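Local coordinates for protein 5'-Methylthioadenosine Nucleosidase (Arabidopsis thaliana, PDB 2QTG) that belongs to the phosphorylase superfamily of alpha/beta enzymes and holds the ligand MTH in a pocket beside its central mixed sheet, at residues I111-T116 and V217-A222; L175-S180 and E202-A207. One frame throughout, in Å; residues are numbered along the deposited sequence.

Contact 1. Residues I111-T116 and V217-A222. With MTH (2-(4-amino-pyrrolo[2,3-D]pyrimidin-7-yl)-5-methylsulfanylmethyl-tetrahydro-furan-3,4-diol), chain C.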
loop_
_atom_site.group_PDB
_atom_site.type_symbol
_atom_site.label_atom_id
_atom_site.label_comp_id
_atom_site.label_asym_id
_atom_site.label_seq_id
_atom_site.Cartn_x
_atom_site.Cartn_y
_atom_site.Cartn_z
ATOM N N ILE A 111 0.018 -16.140 -8.581
ATOM C CA ILE A 111 1.045 -15.318 -7.955
ATOM C C ILE A 111 1.617 -16.076 -6.749
ATOM O O ILE A 111 0.866 -16.662 -5.982
ATOM C CB ILE A 111 0.417 -14.013 -7.397
ATOM C CG1 ILE A 111 -0.229 -13.163 -8.476
ATOM C CG2 ILE A 111 1.409 -13.209 -6.433
ATOM C CD1 ILE A 111 0.692 -12.655 -9.496
ATOM N N ILE A 112 2.932 -16.024 -6.587
ATOM C CA ILE A 112 3.602 -16.543 -5.422
ATOM C C ILE A 112 4.383 -15.403 -4.751
ATOM O O ILE A 112 5.374 -14.893 -5.282
ATOM C CB ILE A 112 4.583 -17.699 -5.759
ATOM C CG1 ILE A 112 3.938 -18.742 -6.697
ATOM C CG2 ILE A 112 5.295 -18.254 -4.449
ATOM C CD1 ILE A 112 4.746 -19.976 -6.969
ATOM N N ASN A 113 3.935 -15.026 -3.566
ATOM C CA ASN A 113 4.662 -14.091 -2.705
ATOM C C ASN A 113 5.638 -14.936 -1.884
ATOM O O ASN A 113 5.238 -15.690 -1.034
ATOM C CB ASN A 113 3.694 -13.293 -1.821
ATOM C CG ASN A 113 4.393 -12.326 -0.842
ATOM O OD1 ASN A 113 3.926 -12.167 0.277
ATOM N ND2 ASN A 113 5.516 -11.688 -1.270
ATOM N N ALA A 114 6.927 -14.838 -2.190
ATOM C CA ALA A 114 7.965 -15.627 -1.495
ATOM C C ALA A 114 8.932 -14.687 -0.771
ATOM O O ALA A 114 9.370 -13.691 -1.343
ATOM C CB ALA A 114 8.735 -16.494 -2.509
ATOM N N GLY A 115 9.287 -14.995 0.472
ATOM C CA GLY A 115 10.251 -14.181 1.207
ATOM C C GLY A 115 10.445 -14.609 2.653
ATOM O O GLY A 115 9.876 -15.615 3.108
ATOM N N THR A 116 11.242 -13.836 3.371
ATOM C CA THR A 116 11.510 -14.081 4.796
ATOM C C THR A 116 10.406 -13.469 5.708
ATOM O O THR A 116 9.649 -12.575 5.293
ATOM C CB THR A 116 12.940 -13.574 5.177
ATOM O OG1 THR A 116 13.056 -12.160 4.883
ATOM C CG2 THR A 116 13.984 -14.332 4.410
ATOM N N VAL A 217 -3.448 -16.792 -5.401
ATOM C CA VAL A 217 -2.223 -16.368 -4.736
ATOM C C VAL A 217 -1.841 -17.396 -3.668
ATOM O O VAL A 217 -2.703 -17.910 -2.943
ATOM C CB VAL A 217 -2.360 -14.928 -4.150
ATOM C CG1 VAL A 217 -3.487 -14.867 -3.043
ATOM C CG2 VAL A 217 -1.016 -14.397 -3.674
ATOM N N VAL A 218 -0.543 -17.689 -3.622
ATOM C CA VAL A 218 0.066 -18.516 -2.578
ATOM C C VAL A 218 1.333 -17.822 -2.035
ATOM O O VAL A 218 1.877 -16.871 -2.639
ATOM C CB VAL A 218 0.368 -19.981 -3.051
ATOM C CG1 VAL A 218 -0.855 -20.651 -3.706
ATOM C CG2 VAL A 218 1.449 -19.999 -4.039
ATOM N N PHE A 219 1.755 -18.287 -0.876
ATOM C CA PHE A 219 2.796 -17.659 -0.080
ATOM C C PHE A 219 3.761 -18.704 0.413
ATOM O O PHE A 219 3.369 -19.693 1.059
ATOM C CB PHE A 219 2.222 -16.957 1.155
ATOM C CG PHE A 219 1.169 -15.942 0.863
ATOM C CD1 PHE A 219 -0.171 -16.337 0.743
ATOM C CD2 PHE A 219 1.496 -14.585 0.744
ATOM C CE1 PHE A 219 -1.139 -15.452 0.437
ATOM C CE2 PHE A 219 0.504 -13.648 0.479
ATOM C CZ PHE A 219 -0.834 -14.092 0.326
ATOM N N LEU A 220 5.035 -18.487 0.111
ATOM C CA LEU A 220 6.110 -19.236 0.723
ATOM C C LEU A 220 6.904 -18.295 1.669
ATOM O O LEU A 220 7.575 -17.351 1.204
ATOM C CB LEU A 220 7.061 -19.758 -0.361
ATOM C CG LEU A 220 6.377 -20.607 -1.454
ATOM C CD1 LEU A 220 7.452 -20.906 -2.496
ATOM C CD2 LEU A 220 5.799 -21.897 -0.885
ATOM N N LYS A 221 6.834 -18.561 2.970
ATOM C CA LYS A 221 7.420 -17.651 3.976
ATOM C C LYS A 221 8.460 -18.394 4.828
ATOM O O LYS A 221 8.132 -19.348 5.574
ATOM C CB LYS A 221 6.339 -16.981 4.839
ATOM C CG LYS A 221 5.398 -16.053 4.007
ATOM C CD LYS A 221 6.113 -14.765 3.579
ATOM C CE LYS A 221 5.361 -14.065 2.417
ATOM N NZ LYS A 221 5.637 -12.565 2.447
ATOM N N ALA A 222 9.701 -17.937 4.702
ATOM C CA ALA A 222 10.850 -18.551 5.354
ATOM C C ALA A 222 11.171 -17.791 6.625
ATOM O O ALA A 222 11.494 -16.578 6.590
ATOM C CB ALA A 222 12.088 -18.573 4.396
HETATM C CS MTH C . 13.966 -5.022 5.795
HETATM S "S5'" MTH C . 12.322 -5.075 6.517
HETATM C "C5'" MTH C . 12.198 -6.840 6.588
HETATM C "C4'" MTH C . 11.745 -7.552 5.304
HETATM O "O4'" MTH C . 11.788 -8.978 5.554
HETATM C "C2'" MTH C . 9.491 -8.239 5.676
HETATM O "O2'" MTH C . 8.310 -8.775 5.031
HETATM C "C3'" MTH C . 10.312 -7.251 4.858
HETATM O "O3'" MTH C . 10.255 -7.458 3.436
HETATM C "C1'" MTH C . 10.458 -9.407 5.981
HETATM N N9 MTH C . 10.500 -9.696 7.400
HETATM C C8 MTH C . 11.420 -10.364 8.012
HETATM C C7 MTH C . 11.136 -10.652 9.204
HETATM C C5 MTH C . 10.250 -9.852 9.705
HETATM C C6 MTH C . 9.724 -9.655 10.951
HETATM N N6 MTH C . 10.246 -10.257 12.056
HETATM N N1 MTH C . 8.679 -8.774 10.982
HETATM C C2 MTH C . 8.184 -8.176 9.844
HETATM N N3 MTH C . 8.717 -8.389 8.601
HETATM C C4 MTH C . 9.750 -9.262 8.524
HETATM O O HOH W 1 7.129 -10.323 0.689
HETATM O O HOH W 2 8.416 -12.059 3.075
#
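Lys221 NZ gathers three partners in a buried setting: Asn113 OD1 at 2.8 Å, a salt bridge to Asp200 OD2, and water 2, whose oxygen lies 2.9 Å from NZ. A weaker bond to water 1 adds a fourth. The setting is a pair of parallel strands, 111-116 and 217-222, at the heart of the mixed sheet of the phosphorylase superfamily. Five backbone hydrogen bonds join them, and Ile111, Asn113 and Gly115 lie level with Val217, Phe219 and Lys221 respectively. Asn113 reaches the lysine because its CG stands anti to the backbone N (chi1 178°), while the lysine chain bends at chi2 (-72°) and crosses the amide at a slant. The ammonium approaches OD1 from above the carbonyl plane, 46° out of it. The same oxygen lies in the plane of the Phe219 ring at its edge, 3.5 Å from CD2. The other end of the amide is held too: ND2 bonds Val32 O on the adjoining strand and water 1, at 2.9 Å from ND2, which restrains rotation of the group. The opposite face of the sheet is greasy. There Ile112 lies alongside Val218, and its CG2 meets Leu220 CD1 at 3.9 Å, obliquely, under helix 234-259. Thr116, next to the ligand, turns its hydroxyl to Glu38 OE2. A lysine buried in this way illustrates how a polar cluster on one sheet face can extend to a pocket: water 2 donates a hydrogen bond to Thr116 O, 2.6 Å from its oxygen, and that carbonyl oxygen lies 3.3 Å from MTH C1'.

Contact 2. Residues L175-S180 and E202-A207. With MTH (2-(4-amino-pyrrolo[2,3-D]pyrimidin-7-yl)-5-methylsulfanylmethyl-tetrahydro-furan-3,4-diol), chain C.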
loop_
_atom_site.group_PDB
_atom_site.type_symbol
_atom_site.label_atom_id
_atom_site.label_comp_id
_atom_site.label_asym_id
_atom_site.label_seq_id
_atom_site.Cartn_x
_atom_site.Cartn_y
_atom_site.Cartn_z
ATOM N N LEU A 175 -0.551 -15.828 8.352
ATOM C CA LEU A 175 0.432 -14.762 8.245
ATOM C C LEU A 175 -0.211 -13.428 8.630
ATOM O O LEU A 175 -1.325 -13.136 8.181
ATOM C CB LEU A 175 1.023 -14.705 6.821
ATOM C CG LEU A 175 1.907 -13.477 6.479
ATOM C CD1 LEU A 175 3.285 -13.439 7.222
ATOM C CD2 LEU A 175 2.123 -13.445 4.984
ATOM N N SER A 176 0.458 -12.652 9.497
ATOM C CA SER A 176 -0.047 -11.327 9.889
ATOM C C SER A 176 0.915 -10.269 9.377
ATOM O O SER A 176 2.149 -10.337 9.632
ATOM C CB SER A 176 -0.243 -11.207 11.398
ATOM O OG SER A 176 -0.910 -9.996 11.726
ATOM N N THR A 177 0.348 -9.328 8.626
ATOM C CA THR A 177 1.130 -8.311 7.911
ATOM C C THR A 177 1.001 -6.932 8.544
ATOM O O THR A 177 -0.082 -6.526 8.984
ATOM C CB THR A 177 0.663 -8.196 6.415
ATOM O OG1 THR A 177 0.912 -9.423 5.721
ATOM C CG2 THR A 177 1.371 -7.034 5.671
ATOM N N GLY A 178 2.112 -6.202 8.619
ATOM C CA GLY A 178 2.071 -4.778 8.966
ATOM C C GLY A 178 3.304 -4.062 8.459
ATOM O O GLY A 178 4.257 -4.739 8.079
ATOM N N ASP A 179 3.319 -2.717 8.480
ATOM C CA ASP A 179 4.475 -1.999 7.880
ATOM C C ASP A 179 5.716 -1.798 8.774
ATOM O O ASP A 179 6.635 -1.050 8.391
ATOM C CB ASP A 179 4.032 -0.695 7.193
ATOM C CG ASP A 179 3.390 -0.958 5.832
ATOM O OD1 ASP A 179 4.135 -1.160 4.874
ATOM O OD2 ASP A 179 2.146 -0.985 5.729
ATOM N N SER A 180 5.775 -2.496 9.915
ATOM C CA SER A 180 6.928 -2.313 10.839
ATOM C C SER A 180 7.691 -3.628 11.018
ATOM O O SER A 180 7.080 -4.672 11.100
ATOM C CB SER A 180 6.484 -1.725 12.198
ATOM O OG SER A 180 5.817 -0.484 12.019
ATOM N N GLU A 202 4.577 -7.487 3.847
ATOM C CA GLU A 202 3.928 -7.389 2.543
ATOM C C GLU A 202 2.702 -8.269 2.274
ATOM O O GLU A 202 1.869 -7.888 1.444
ATOM C CB GLU A 202 4.905 -7.615 1.376
ATOM C CG GLU A 202 6.105 -6.678 1.286
ATOM C CD GLU A 202 7.272 -7.080 2.206
ATOM O OE1 GLU A 202 7.416 -8.280 2.497
ATOM O OE2 GLU A 202 8.070 -6.194 2.558
ATOM N N GLY A 203 2.630 -9.445 2.912
ATOM C CA GLY A 203 1.759 -10.536 2.462
ATOM C C GLY A 203 0.307 -10.179 2.216
ATOM O O GLY A 203 -0.228 -10.417 1.118
ATOM N N ALA A 204 -0.337 -9.615 3.235
ATOM C CA ALA A 204 -1.774 -9.300 3.129
ATOM C C ALA A 204 -2.128 -8.245 2.064
ATOM O O ALA A 204 -3.288 -8.187 1.610
ATOM C CB ALA A 204 -2.364 -8.949 4.513
ATOM N N ALA A 205 -1.137 -7.410 1.696
ATOM C CA ALA A 205 -1.271 -6.387 0.666
ATOM C C ALA A 205 -1.233 -7.051 -0.707
ATOM O O ALA A 205 -2.031 -6.703 -1.582
ATOM C CB ALA A 205 -0.148 -5.314 0.796
ATOM N N VAL A 206 -0.282 -7.983 -0.903
ATOM C CA VAL A 206 -0.275 -8.831 -2.130
ATOM C C VAL A 206 -1.634 -9.553 -2.285
ATOM O O VAL A 206 -2.223 -9.549 -3.381
ATOM C CB VAL A 206 0.937 -9.831 -2.156
ATOM C CG1 VAL A 206 1.018 -10.629 -3.486
ATOM C CG2 VAL A 206 2.179 -9.068 -1.979
ATOM N N ALA A 207 -2.130 -10.139 -1.188
ATOM C CA ALA A 207 -3.419 -10.874 -1.230
ATOM C C ALA A 207 -4.585 -9.958 -1.637
ATOM O O ALA A 207 -5.453 -10.369 -2.455
ATOM C CB ALA A 207 -3.719 -11.500 0.131
HETATM C CS MTH C . 13.966 -5.022 5.795
HETATM S "S5'" MTH C . 12.322 -5.075 6.517
HETATM C "C5'" MTH C . 12.198 -6.840 6.588
HETATM C "C4'" MTH C . 11.745 -7.552 5.304
HETATM O "O4'" MTH C . 11.788 -8.978 5.554
HETATM C "C2'" MTH C . 9.491 -8.239 5.676
HETATM O "O2'" MTH C . 8.310 -8.775 5.031
HETATM C "C3'" MTH C . 10.312 -7.251 4.858
HETATM O "O3'" MTH C . 10.255 -7.458 3.436
HETATM C "C1'" MTH C . 10.458 -9.407 5.981
HETATM N N9 MTH C . 10.500 -9.696 7.400
HETATM C C8 MTH C . 11.420 -10.364 8.012
HETATM C C7 MTH C . 11.136 -10.652 9.204
HETATM C C5 MTH C . 10.250 -9.852 9.705
HETATM C C6 MTH C . 9.724 -9.655 10.951
HETATM N N6 MTH C . 10.246 -10.257 12.056
HETATM N N1 MTH C . 8.679 -8.774 10.982
HETATM C C2 MTH C . 8.184 -8.176 9.844
HETATM N N3 MTH C . 8.717 -8.389 8.601
HETATM C C4 MTH C . 9.750 -9.262 8.524
#
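Thr177 turns its two branches to different parts of one helix start, its hydroxyl to the backbone of Ala204 and its methyl to that of Glu202. This is a strand end set almost at right angles to the N-terminus of a helix, in the part of the phosphorylase fold that borders the ligand pocket. With OG1 anti to the carbonyl carbon (chi1 -64°), the oxygen receives Ala204 N at 2.8 Å in a nearly straight bond, 166° at the hydrogen. Ala204 CB tucks in beside the same oxygen, 3.5 Å from OG1. On the other branch, CG2 rests 3.7 Å from Glu202 N. OG1 is also bonded to Asp200 OD1. The Asp200 carboxylate takes Gly203 N and, weakly, the amide of the N-cap residue Glu202, both through OD2, and the hydroxyl takes Ala204 N; the positive end of helix 203-212 would probably polarise both groups. Leu175, two residues earlier on the same side of the strand, brings CD2 to 3.9 Å from Gly203 CA, a close approach to the bare alpha carbon of a glycine. The side chain of Glu202, at the N-cap position, sets out away from the strand. Its chain bends at chi2 (82°) and gives the carboxylate a bidentate grip on the ligand diol: OE1 accepts MTH O2' at 2.7 Å, and OE2 accepts MTH O3' at 2.7 Å. OE2 is also hydrogen-bonded to Gly91 N. Beyond the strand, Ser180 OG is bonded to Arg142 N of the second subunit. Strand 172-177 itself runs between strands 130-138 and 198-200, while helix 203-212 packs Ala204 and Ala207 against strand 130-138 and Ala205 and Val206 against helix 92-106.

Both contacts are buried, but contact 1 lies almost at the centre of the chain, whereas contact 2 is further out and within reach of the second subunit. Contact 1 joins two strands of the sheet by regular backbone bonds; contact 2 joins a strand of that sheet to a helix start through one hydrogen bond, to a threonine hydroxyl, and a little packing. Helix 203-212 is followed in the chain by strand 217-226, after a short connection, and lies against it, with Phe219 CE2 3.4 Å from Gly203 O. Asp200 ties the two together, since it serves the lysine of contact 1 and the helix amides of contact 2. At MTH, contact 1 offers packing, contact 2 a carboxylate.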